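Local coordinates for protein cell death-related nuclease 4 (Caenorhabditis elegans, PDB 5DK5) that degrades RNA and DNA from the 3' end as a metal-dependent DEDDh-family exonuclease and takes part in apoptotic DNA degradation, at residues L24-T28 with D125-A130; D93-V97 with Q133-I139; F145-N150 with V212-L218. One frame throughout, in Å; residues are numbered along the deposited sequence.

Contact 1 of 3, residues L24-T28 with D125-A130. With IPA (isopropyl alcohol), chain M.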
loop_
_atom_site.group_PDB
_atom_site.type_symbol
_atom_site.label_atom_id
_atom_site.label_comp_id
_atom_site.label_asym_id
_atom_site.label_seq_id
_atom_site.Cartn_x
_atom_site.Cartn_y
_atom_site.Cartn_z
ATOM N N LEU B 24 -11.945 21.320 -10.246
ATOM C CA LEU B 24 -10.785 20.588 -9.743
ATOM C C LEU B 24 -11.161 19.196 -9.242
ATOM O O LEU B 24 -12.244 18.998 -8.692
ATOM C CB LEU B 24 -10.117 21.391 -8.623
ATOM C CG LEU B 24 -8.956 20.736 -7.875
ATOM C CD1 LEU B 24 -7.942 21.795 -7.474
ATOM C CD2 LEU B 24 -9.444 19.991 -6.640
ATOM N N ASP B 25 -10.253 18.239 -9.425
ATOM C CA ASP B 25 -10.478 16.871 -8.973
ATOM C C ASP B 25 -9.176 16.153 -8.628
ATOM O O ASP B 25 -8.252 16.096 -9.441
ATOM C CB ASP B 25 -11.222 16.069 -10.038
ATOM C CG ASP B 25 -11.523 14.653 -9.592
ATOM O OD1 ASP B 25 -10.638 13.782 -9.713
ATOM O OD2 ASP B 25 -12.649 14.413 -9.115
ATOM N N PHE B 26 -9.123 15.603 -7.419
ATOM C CA PHE B 26 -8.005 14.776 -6.984
ATOM C C PHE B 26 -8.434 13.320 -6.867
ATOM O O PHE B 26 -9.541 13.021 -6.421
ATOM C CB PHE B 26 -7.454 15.249 -5.635
ATOM C CG PHE B 26 -6.703 16.548 -5.693
ATOM C CD1 PHE B 26 -5.617 16.705 -6.539
ATOM C CD2 PHE B 26 -7.063 17.605 -4.873
ATOM C CE1 PHE B 26 -4.919 17.896 -6.579
ATOM C CE2 PHE B 26 -6.369 18.798 -4.909
ATOM C CZ PHE B 26 -5.295 18.944 -5.764
ATOM N N GLU B 27 -7.553 12.423 -7.291
ATOM C CA GLU B 27 -7.677 11.005 -6.980
ATOM C C GLU B 27 -6.474 10.616 -6.140
ATOM O O GLU B 27 -5.376 11.133 -6.353
ATOM C CB GLU B 27 -7.761 10.162 -8.251
ATOM C CG GLU B 27 -8.934 10.531 -9.148
ATOM C CD GLU B 27 -10.283 10.338 -8.476
ATOM O OE1 GLU B 27 -10.416 9.402 -7.659
ATOM O OE2 GLU B 27 -11.209 11.128 -8.764
ATOM N N THR B 28 -6.685 9.717 -5.182
ATOM C CA THR B 28 -5.647 9.365 -4.221
ATOM C C THR B 28 -5.430 7.863 -4.115
ATOM O O THR B 28 -6.232 7.065 -4.599
ATOM C CB THR B 28 -5.984 9.892 -2.805
ATOM O OG1 THR B 28 -7.049 9.115 -2.239
ATOM C CG2 THR B 28 -6.393 11.363 -2.846
ATOM N N ASP B 125 -11.993 17.081 -1.719
ATOM C CA ASP B 125 -10.841 17.394 -2.564
ATOM C C ASP B 125 -9.872 18.386 -1.921
ATOM O O ASP B 125 -8.660 18.179 -1.950
ATOM C CB ASP B 125 -11.306 17.946 -3.915
ATOM C CG ASP B 125 -11.969 16.891 -4.781
ATOM O OD1 ASP B 125 -13.205 16.734 -4.691
ATOM O OD2 ASP B 125 -11.255 16.220 -5.556
ATOM N N LEU B 126 -10.404 19.457 -1.338
ATOM C CA LEU B 126 -9.562 20.528 -0.813
ATOM C C LEU B 126 -9.430 20.500 0.711
ATOM O O LEU B 126 -8.336 20.694 1.240
ATOM C CB LEU B 126 -10.102 21.887 -1.264
ATOM C CG LEU B 126 -10.004 22.168 -2.770
ATOM C CD1 LEU B 126 -10.550 23.549 -3.086
ATOM C CD2 LEU B 126 -8.572 22.042 -3.284
ATOM N N TRP B 127 -10.527 20.259 1.421
ATOM C CA TRP B 127 -10.462 20.237 2.880
ATOM C C TRP B 127 -9.641 19.056 3.400
ATOM O O TRP B 127 -8.861 19.212 4.339
ATOM C CB TRP B 127 -11.860 20.193 3.496
ATOM C CG TRP B 127 -11.851 19.634 4.882
ATOM C CD1 TRP B 127 -11.409 20.253 6.015
ATOM C CD2 TRP B 127 -12.293 18.332 5.281
ATOM N NE1 TRP B 127 -11.551 19.416 7.095
ATOM C CE2 TRP B 127 -12.092 18.232 6.671
ATOM C CE3 TRP B 127 -12.840 17.242 4.597
ATOM C CZ2 TRP B 127 -12.420 17.085 7.390
ATOM C CZ3 TRP B 127 -13.164 16.106 5.312
ATOM C CH2 TRP B 127 -12.954 16.036 6.695
ATOM N N ARG B 128 -9.812 17.880 2.798
ATOM C CA ARG B 128 -9.105 16.680 3.255
ATOM C C ARG B 128 -7.884 16.366 2.398
ATOM O O ARG B 128 -6.749 16.449 2.869
ATOM C CB ARG B 128 -10.044 15.468 3.269
ATOM C CG ARG B 128 -9.364 14.169 3.714
ATOM C CD ARG B 128 -10.369 13.038 3.926
ATOM N NE ARG B 128 -11.025 12.649 2.682
ATOM C CZ ARG B 128 -10.497 11.837 1.771
ATOM N NH1 ARG B 128 -9.289 11.318 1.949
ATOM N NH2 ARG B 128 -11.179 11.549 0.672
ATOM N N ILE B 129 -8.125 16.003 1.142
ATOM C CA ILE B 129 -7.068 15.504 0.266
ATOM C C ILE B 129 -5.954 16.525 0.071
ATOM O O ILE B 129 -4.780 16.211 0.269
ATOM C CB ILE B 129 -7.639 15.094 -1.109
ATOM C CG1 ILE B 129 -8.580 13.900 -0.932
ATOM C CG2 ILE B 129 -6.510 14.766 -2.098
ATOM C CD1 ILE B 129 -9.298 13.458 -2.198
ATOM N N ALA B 130 -6.313 17.742 -0.322
ATOM C CA ALA B 130 -5.309 18.774 -0.535
ATOM C C ALA B 130 -4.570 19.052 0.766
ATOM O O ALA B 130 -3.346 18.984 0.814
ATOM C CB ALA B 130 -5.939 20.044 -1.076
HETATM C C1 IPA M . -5.529 11.149 5.173
HETATM C C2 IPA M . -6.897 11.271 5.805
HETATM C C3 IPA M . -7.073 12.671 6.351
HETATM O O2 IPA M . -7.879 11.015 4.827
HETATM O O HOH W 1 -9.379 9.625 -0.872
#
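The Phe26 ring meets the helix at its edge, where Leu126 CD2 and the carbonyl oxygen of Asp125 lie near the ring plane, while Ile129 CG2 and Ala130 CB come in obliquely. The second flat group, the Arg128 guanidinium, carries Ile129 CG1 over one face near the rim and has a water and the hydroxyl of a bound isopropyl alcohol at its edge. This is strand-on-helix packing in the RNase H-like exonuclease domain: strand 20-28, whose Asp25 and Glu27 bind magnesium, lies against helix 124-136 with the short segments 28° from parallel. Leu24, Phe26 and Thr28 turn toward the helix; Asp25 and Glu27 turn away, toward the metal and helix 191-207, which carries Asp194, another magnesium-binding residue.

One direct hydrogen bond joins the two segments. The backbone N of Phe26 donates to Asp125 OD2 at 2.9 Å, almost straight at 175° and met nearly along the C-O axis. With Asp125 CG set anti to its carbonyl carbon (chi1 -70°), the carboxylate is carried to the strand backbone, and CB rests 3.9 Å from Leu24 CD2. Asp125 OD2 also lies 4.2 Å from Asp25 OD2, a like-charged neighbour.

Away from this bond the direct contacts are apolar. Phe26 CB lies 3.7 Å from Ile129 CG2 as the two side chains slide past each other, and Phe44 meets the phenyl ring from the neighbouring strand. Thr28 and Ile129 reach tip to tip, their CG2 atoms tightly packed at 3.5 Å. The water joins Thr28 to Arg128, donating to Thr28 OG1 at 2.7 Å and accepting from Arg128 NH2 at 3.1 Å.

Contact 2 of 3, residues D93-V97 with Q133-I139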
loop_
_atom_site.group_PDB
_atom_site.type_symbol
_atom_site.label_atom_id
_atom_site.label_comp_id
_atom_site.label_asym_id
_atom_site.label_seq_id
_atom_site.Cartn_x
_atom_site.Cartn_y
_atom_site.Cartn_z
ATOM N N ASP B 93 5.828 12.227 -11.754
ATOM C CA ASP B 93 6.591 13.026 -10.802
ATOM C C ASP B 93 5.895 13.013 -9.443
ATOM O O ASP B 93 4.700 12.731 -9.355
ATOM C CB ASP B 93 6.754 14.465 -11.299
ATOM C CG ASP B 93 7.624 14.564 -12.539
ATOM O OD1 ASP B 93 8.844 14.318 -12.428
ATOM O OD2 ASP B 93 7.096 14.906 -13.620
ATOM N N THR B 94 6.646 13.309 -8.386
ATOM C CA THR B 94 6.065 13.442 -7.055
ATOM C C THR B 94 5.235 14.718 -6.982
ATOM O O THR B 94 5.354 15.590 -7.842
ATOM C CB THR B 94 7.144 13.467 -5.963
ATOM O OG1 THR B 94 8.104 14.487 -6.261
ATOM C CG2 THR B 94 7.844 12.122 -5.885
ATOM N N PHE B 95 4.403 14.826 -5.949
ATOM C CA PHE B 95 3.420 15.902 -5.857
ATOM C C PHE B 95 4.035 17.300 -5.876
ATOM O O PHE B 95 3.450 18.229 -6.434
ATOM C CB PHE B 95 2.582 15.746 -4.587
ATOM C CG PHE B 95 1.539 16.816 -4.423
ATOM C CD1 PHE B 95 0.335 16.736 -5.103
ATOM C CD2 PHE B 95 1.764 17.903 -3.595
ATOM C CE1 PHE B 95 -0.623 17.717 -4.955
ATOM C CE2 PHE B 95 0.809 18.887 -3.445
ATOM C CZ PHE B 95 -0.386 18.794 -4.127
ATOM N N ASP B 96 5.204 17.453 -5.262
ATOM C CA ASP B 96 5.845 18.760 -5.184
ATOM C C ASP B 96 6.176 19.296 -6.576
ATOM O O ASP B 96 6.044 20.492 -6.835
ATOM C CB ASP B 96 7.112 18.691 -4.327
ATOM C CG ASP B 96 8.071 17.609 -4.781
ATOM O OD1 ASP B 96 7.607 16.504 -5.135
ATOM O OD2 ASP B 96 9.293 17.867 -4.778
ATOM N N VAL B 97 6.593 18.407 -7.470
ATOM C CA VAL B 97 6.908 18.795 -8.839
ATOM C C VAL B 97 5.634 19.136 -9.608
ATOM O O VAL B 97 5.563 20.160 -10.285
ATOM C CB VAL B 97 7.660 17.676 -9.578
ATOM C CG1 VAL B 97 7.941 18.071 -11.029
ATOM C CG2 VAL B 97 8.956 17.349 -8.855
ATOM N N GLN B 133 -2.175 16.205 1.802
ATOM C CA GLN B 133 -1.059 16.097 0.872
ATOM C C GLN B 133 -0.077 17.251 1.067
ATOM O O GLN B 133 1.136 17.067 0.956
ATOM C CB GLN B 133 -1.565 16.067 -0.573
ATOM C CG GLN B 133 -0.473 15.924 -1.625
ATOM C CD GLN B 133 0.291 14.622 -1.502
ATOM O OE1 GLN B 133 -0.242 13.546 -1.780
ATOM N NE2 GLN B 133 1.547 14.710 -1.081
ATOM N N MET B 134 -0.606 18.437 1.362
ATOM C CA MET B 134 0.232 19.609 1.605
ATOM C C MET B 134 1.117 19.384 2.826
ATOM O O MET B 134 2.262 19.831 2.863
ATOM C CB MET B 134 -0.621 20.865 1.810
ATOM C CG MET B 134 -1.327 21.384 0.560
ATOM S SD MET B 134 -0.256 21.796 -0.820
ATOM C CE MET B 134 -1.494 22.281 -2.015
ATOM N N LYS B 135 0.579 18.690 3.824
ATOM C CA LYS B 135 1.335 18.370 5.029
ATOM C C LYS B 135 2.457 17.393 4.705
ATOM O O LYS B 135 3.590 17.574 5.148
ATOM C CB LYS B 135 0.419 17.782 6.105
ATOM C CG LYS B 135 1.125 17.416 7.409
ATOM C CD LYS B 135 1.628 18.654 8.132
ATOM C CE LYS B 135 2.246 18.310 9.475
ATOM N NZ LYS B 135 3.464 17.472 9.327
ATOM N N LEU B 136 2.134 16.353 3.940
ATOM C CA LEU B 136 3.129 15.364 3.537
ATOM C C LEU B 136 4.269 16.022 2.767
ATOM O O LEU B 136 5.439 15.698 2.973
ATOM C CB LEU B 136 2.494 14.269 2.675
ATOM C CG LEU B 136 1.415 13.392 3.309
ATOM C CD1 LEU B 136 0.977 12.324 2.319
ATOM C CD2 LEU B 136 1.905 12.759 4.599
ATOM N N SER B 137 3.918 16.949 1.884
ATOM C CA SER B 137 4.896 17.613 1.031
ATOM C C SER B 137 5.504 18.842 1.698
ATOM O O SER B 137 6.375 19.497 1.126
ATOM C CB SER B 137 4.241 18.011 -0.290
ATOM O OG SER B 137 3.624 16.891 -0.897
ATOM N N ASN B 138 5.045 19.146 2.908
ATOM C CA ASN B 138 5.489 20.333 3.634
ATOM C C ASN B 138 5.307 21.601 2.803
ATOM O O ASN B 138 6.199 22.448 2.729
ATOM C CB ASN B 138 6.952 20.190 4.057
ATOM C CG ASN B 138 7.384 21.275 5.031
ATOM O OD1 ASN B 138 6.558 21.853 5.738
ATOM N ND2 ASN B 138 8.679 21.569 5.056
ATOM N N ILE B 139 4.145 21.716 2.169
ATOM C CA ILE B 139 3.802 22.897 1.390
ATOM C C ILE B 139 2.714 23.678 2.114
ATOM O O ILE B 139 1.787 23.097 2.678
ATOM C CB ILE B 139 3.327 22.528 -0.028
ATOM C CG1 ILE B 139 4.393 21.679 -0.729
ATOM C CG2 ILE B 139 3.022 23.792 -0.839
ATOM C CD1 ILE B 139 4.012 21.216 -2.120
HETATM O O HOH W 2 5.870 15.954 -2.200
#
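Phe95 lies flat against Gln133, whose CG sits almost exactly over the ring: it is 3.4 Å from the centroid and only 6° off the ring normal, a close CH-pi contact. The Gln133 chain bends at its second torsion (chi2 62°), which turns the amide back along the phenylalanine with its plane 26° from that of the ring. The amide is held at both ends, since NE2 donates to Ser137 OG at 3.0 Å, nearly in the amide plane, and OE1 accepts from the backbone N of Val41. At the ring edge Met134 SD stands 4.1 Å from Phe95 CE2, a Met-aromatic contact in which the two side chains cross at about a right angle. Ile139 CD1 adds an oblique touch at 4.2 Å from the same CE2. A serine in place of Phe95 would probably leave a gap over Gln133 CG and take from Met134 SD its aromatic neighbour.

The other side is looser and wetter. No hydrogen bond passes directly between the segments; a water, 2.8 Å from Ser137 OG and weakly bonded to Asp96 OD1, bridges their exposed flank. Asp96 itself touches the far segment with its backbone, CA lying 4.3 Å from Ile139 CD1. The helix end is closed by a Schellman motif: Asn138 has positive phi, and Ile139 N bonds back to Met134 O at 2.8 Å, turning the chain so that Ile139 faces Phe95. The contact thus joins the first turn of helix 95-109 to the last turn of helix 124-136. Tyr99, one turn farther along the former, touches Met134 and Ile139, while Glu40, just before strand 41-50, touches Gln133.

Contact 3 of 3, residues F145-N150 with V212-L218. With IPA (isopropyl alcohol), chain L.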
loop_
_atom_site.group_PDB
_atom_site.type_symbol
_atom_site.label_atom_id
_atom_site.label_comp_id
_atom_site.label_asym_id
_atom_site.label_seq_id
_atom_site.Cartn_x
_atom_site.Cartn_y
_atom_site.Cartn_z
ATOM N N PHE B 145 -6.922 27.596 -2.283
ATOM C CA PHE B 145 -7.459 26.314 -1.829
ATOM C C PHE B 145 -8.219 26.461 -0.508
ATOM O O PHE B 145 -8.836 25.505 -0.033
ATOM C CB PHE B 145 -6.342 25.274 -1.657
ATOM C CG PHE B 145 -5.903 24.600 -2.940
ATOM C CD1 PHE B 145 -6.507 24.881 -4.157
ATOM C CD2 PHE B 145 -4.886 23.661 -2.912
ATOM C CE1 PHE B 145 -6.095 24.244 -5.317
ATOM C CE2 PHE B 145 -4.471 23.021 -4.068
ATOM C CZ PHE B 145 -5.076 23.312 -5.270
ATOM N N ARG B 146 -8.170 27.650 0.088
ATOM C CA ARG B 146 -8.843 27.900 1.359
ATOM C C ARG B 146 -10.169 28.637 1.148
ATOM O O ARG B 146 -10.851 29.008 2.105
ATOM C CB ARG B 146 -7.927 28.686 2.298
ATOM C CG ARG B 146 -6.749 27.862 2.806
ATOM C CD ARG B 146 -5.935 28.597 3.856
ATOM N NE ARG B 146 -6.750 29.013 4.994
ATOM C CZ ARG B 146 -6.257 29.479 6.137
ATOM N NH1 ARG B 146 -4.946 29.587 6.307
ATOM N NH2 ARG B 146 -7.079 29.835 7.116
ATOM N N GLN B 147 -10.519 28.849 -0.116
ATOM C CA GLN B 147 -11.864 29.262 -0.491
ATOM C C GLN B 147 -12.223 28.553 -1.789
ATOM O O GLN B 147 -11.394 28.443 -2.691
ATOM C CB GLN B 147 -11.965 30.782 -0.651
ATOM C CG GLN B 147 -11.087 31.374 -1.752
ATOM C CD GLN B 147 -11.460 32.805 -2.093
ATOM O OE1 GLN B 147 -11.470 33.191 -3.264
ATOM N NE2 GLN B 147 -11.769 33.601 -1.075
ATOM N N TYR B 148 -13.448 28.050 -1.878
ATOM C CA TYR B 148 -13.850 27.285 -3.050
ATOM C C TYR B 148 -15.360 27.111 -3.121
ATOM O O TYR B 148 -16.091 27.544 -2.231
ATOM C CB TYR B 148 -13.170 25.915 -3.047
ATOM C CG TYR B 148 -13.509 25.069 -1.844
ATOM C CD1 TYR B 148 -12.748 25.139 -0.684
ATOM C CD2 TYR B 148 -14.586 24.195 -1.869
ATOM C CE1 TYR B 148 -13.054 24.366 0.418
ATOM C CE2 TYR B 148 -14.900 23.416 -0.773
ATOM C CZ TYR B 148 -14.130 23.506 0.367
ATOM O OH TYR B 148 -14.437 22.736 1.465
ATOM N N ILE B 149 -15.807 26.468 -4.195
ATOM C CA ILE B 149 -17.224 26.250 -4.443
ATOM C C ILE B 149 -17.580 24.776 -4.312
ATOM O O ILE B 149 -17.191 23.957 -5.144
ATOM C CB ILE B 149 -17.625 26.750 -5.845
ATOM C CG1 ILE B 149 -17.231 28.225 -5.999
ATOM C CG2 ILE B 149 -19.124 26.538 -6.077
ATOM C CD1 ILE B 149 -17.633 28.863 -7.312
ATOM N N ASN B 150 -18.314 24.446 -3.256
ATOM C CA ASN B 150 -18.869 23.110 -3.093
ATOM C C ASN B 150 -20.148 23.013 -3.914
ATOM O O ASN B 150 -21.198 23.507 -3.505
ATOM C CB ASN B 150 -19.138 22.814 -1.618
ATOM C CG ASN B 150 -19.511 21.366 -1.367
ATOM O OD1 ASN B 150 -20.097 20.699 -2.220
ATOM N ND2 ASN B 150 -19.172 20.871 -0.185
ATOM N N VAL B 212 -24.099 30.431 -8.431
ATOM C CA VAL B 212 -22.863 29.760 -8.046
ATOM C C VAL B 212 -21.825 30.742 -7.508
ATOM O O VAL B 212 -21.462 31.710 -8.178
ATOM C CB VAL B 212 -22.267 28.985 -9.241
ATOM C CG1 VAL B 212 -21.016 28.225 -8.826
ATOM C CG2 VAL B 212 -23.305 28.030 -9.817
ATOM N N THR B 213 -21.360 30.483 -6.289
ATOM C CA THR B 213 -20.355 31.316 -5.635
ATOM C C THR B 213 -19.591 30.495 -4.600
ATOM O O THR B 213 -20.007 29.393 -4.248
ATOM C CB THR B 213 -20.989 32.532 -4.928
ATOM O OG1 THR B 213 -22.093 33.023 -5.699
ATOM C CG2 THR B 213 -19.971 33.647 -4.739
ATOM N N VAL B 214 -18.472 31.032 -4.120
ATOM C CA VAL B 214 -17.763 30.453 -2.982
ATOM C C VAL B 214 -18.716 30.303 -1.796
ATOM O O VAL B 214 -19.272 31.290 -1.314
ATOM C CB VAL B 214 -16.551 31.324 -2.572
ATOM C CG1 VAL B 214 -15.971 30.876 -1.228
ATOM C CG2 VAL B 214 -15.477 31.293 -3.657
ATOM N N ASN B 215 -18.901 29.066 -1.340
ATOM C CA ASN B 215 -19.804 28.775 -0.228
ATOM C C ASN B 215 -19.109 28.059 0.930
ATOM O O ASN B 215 -19.728 27.788 1.960
ATOM C CB ASN B 215 -20.990 27.939 -0.717
ATOM C CG ASN B 215 -20.559 26.699 -1.476
ATOM O OD1 ASN B 215 -19.376 26.366 -1.534
ATOM N ND2 ASN B 215 -21.528 26.002 -2.058
ATOM N N GLU B 216 -17.825 27.754 0.757
ATOM C CA GLU B 216 -17.035 27.127 1.812
ATOM C C GLU B 216 -15.655 27.764 1.922
ATOM O O GLU B 216 -15.013 28.065 0.914
ATOM C CB GLU B 216 -16.901 25.621 1.563
ATOM C CG GLU B 216 -18.192 24.845 1.803
ATOM C CD GLU B 216 -17.983 23.341 1.846
ATOM O OE1 GLU B 216 -16.836 22.886 1.654
ATOM O OE2 GLU B 216 -18.971 22.611 2.074
ATOM N N LEU B 217 -15.220 27.972 3.162
ATOM C CA LEU B 217 -13.914 28.547 3.458
ATOM C C LEU B 217 -13.169 27.654 4.443
ATOM O O LEU B 217 -13.789 26.947 5.236
ATOM C CB LEU B 217 -14.057 29.953 4.044
ATOM C CG LEU B 217 -14.981 30.934 3.322
ATOM C CD1 LEU B 217 -15.271 32.124 4.219
ATOM C CD2 LEU B 217 -14.369 31.390 2.011
ATOM N N LEU B 218 -11.841 27.691 4.387
ATOM C CA LEU B 218 -11.010 26.964 5.338
ATOM C C LEU B 218 -10.396 27.926 6.349
ATOM O O LEU B 218 -9.608 28.804 5.988
ATOM C CB LEU B 218 -9.914 26.184 4.610
ATOM C CG LEU B 218 -10.374 25.064 3.672
ATOM C CD1 LEU B 218 -9.169 24.272 3.180
ATOM C CD2 LEU B 218 -11.384 24.138 4.344
HETATM C C1 IPA L . -21.684 17.803 0.907
HETATM C C2 IPA L . -20.346 17.184 0.572
HETATM C C3 IPA L . -20.310 15.746 1.044
HETATM O O2 IPA L . -19.333 17.907 1.226
#
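Tyr148 CG sits between its backbone N and carbonyl carbon (chi1 60°), which swings the ring across the neighbouring strand to Glu216, while Glu216, extended beyond CG, carries its carboxylate out to the tyrosine hydroxyl. Tyr148 OH donates to Glu216 OE1; the modelled 2.4 Å is very short and its exact length doubtful. Glu216 CB lies over a face of the ring, and ring and carboxylate planes stand 75° apart. The other oxygen, Glu216 OE2, takes a bond from Asn150 ND2 at 2.9 Å, arriving from above the carboxylate plane. Asn150 ND2 also donates to a bound isopropyl alcohol, and its OD1 caps helix 151-161 through the backbone N of Lys153.

The segments are antiparallel neighbours, strands 147-150 and 216-219, in the central mixed sheet of the exonuclease fold. Asn215 and Glu216 both face Tyr148 in a classic beta bulge, their N-H groups sharing Tyr148 O through weak bonds. Beyond the bulge the Asn215 amide pairs with the backbone of Asn150: OD1 accepts from N at 2.8 Å on a lone pair, and ND2 donates to O at 2.9 Å, nearly straight. At the opposite end Arg146, bent at its third torsion (chi3 57°), brings NE and NH2 side-on to Leu218 O, each at 3.0 Å with the oxygen in the guanidinium plane. This arginine also touches Cys270 and Cys280, two of the four zinc ligands. On the face bearing Gln147 and Leu217, Gln147 CB packs 3.6 Å from Leu217 CD2.

Helix 124-136 is shared by contacts 1 and 2 and packs on contact 3. Contact 1 uses its beginning and contact 2 its end, with centres 13 Å apart; the chain then runs on into strand 147-150 of contact 3. Phe145 of contact 3 touches both others: its CD1 lies 3.6 Å from Leu126 CD2 of contact 1, and its CE2 lies 3.7 Å from Met134 CE of contact 2. Leu126 CD1 also packs 3.5 Å from Tyr148 CB. Contact 1 holds the magnesium ligands Asp25 and Glu27, the side chain of Asp25 about 3 Å from the ion. Contact 3 reaches the zinc site instead, the Arg146 side chain lying about 4 Å from that metal.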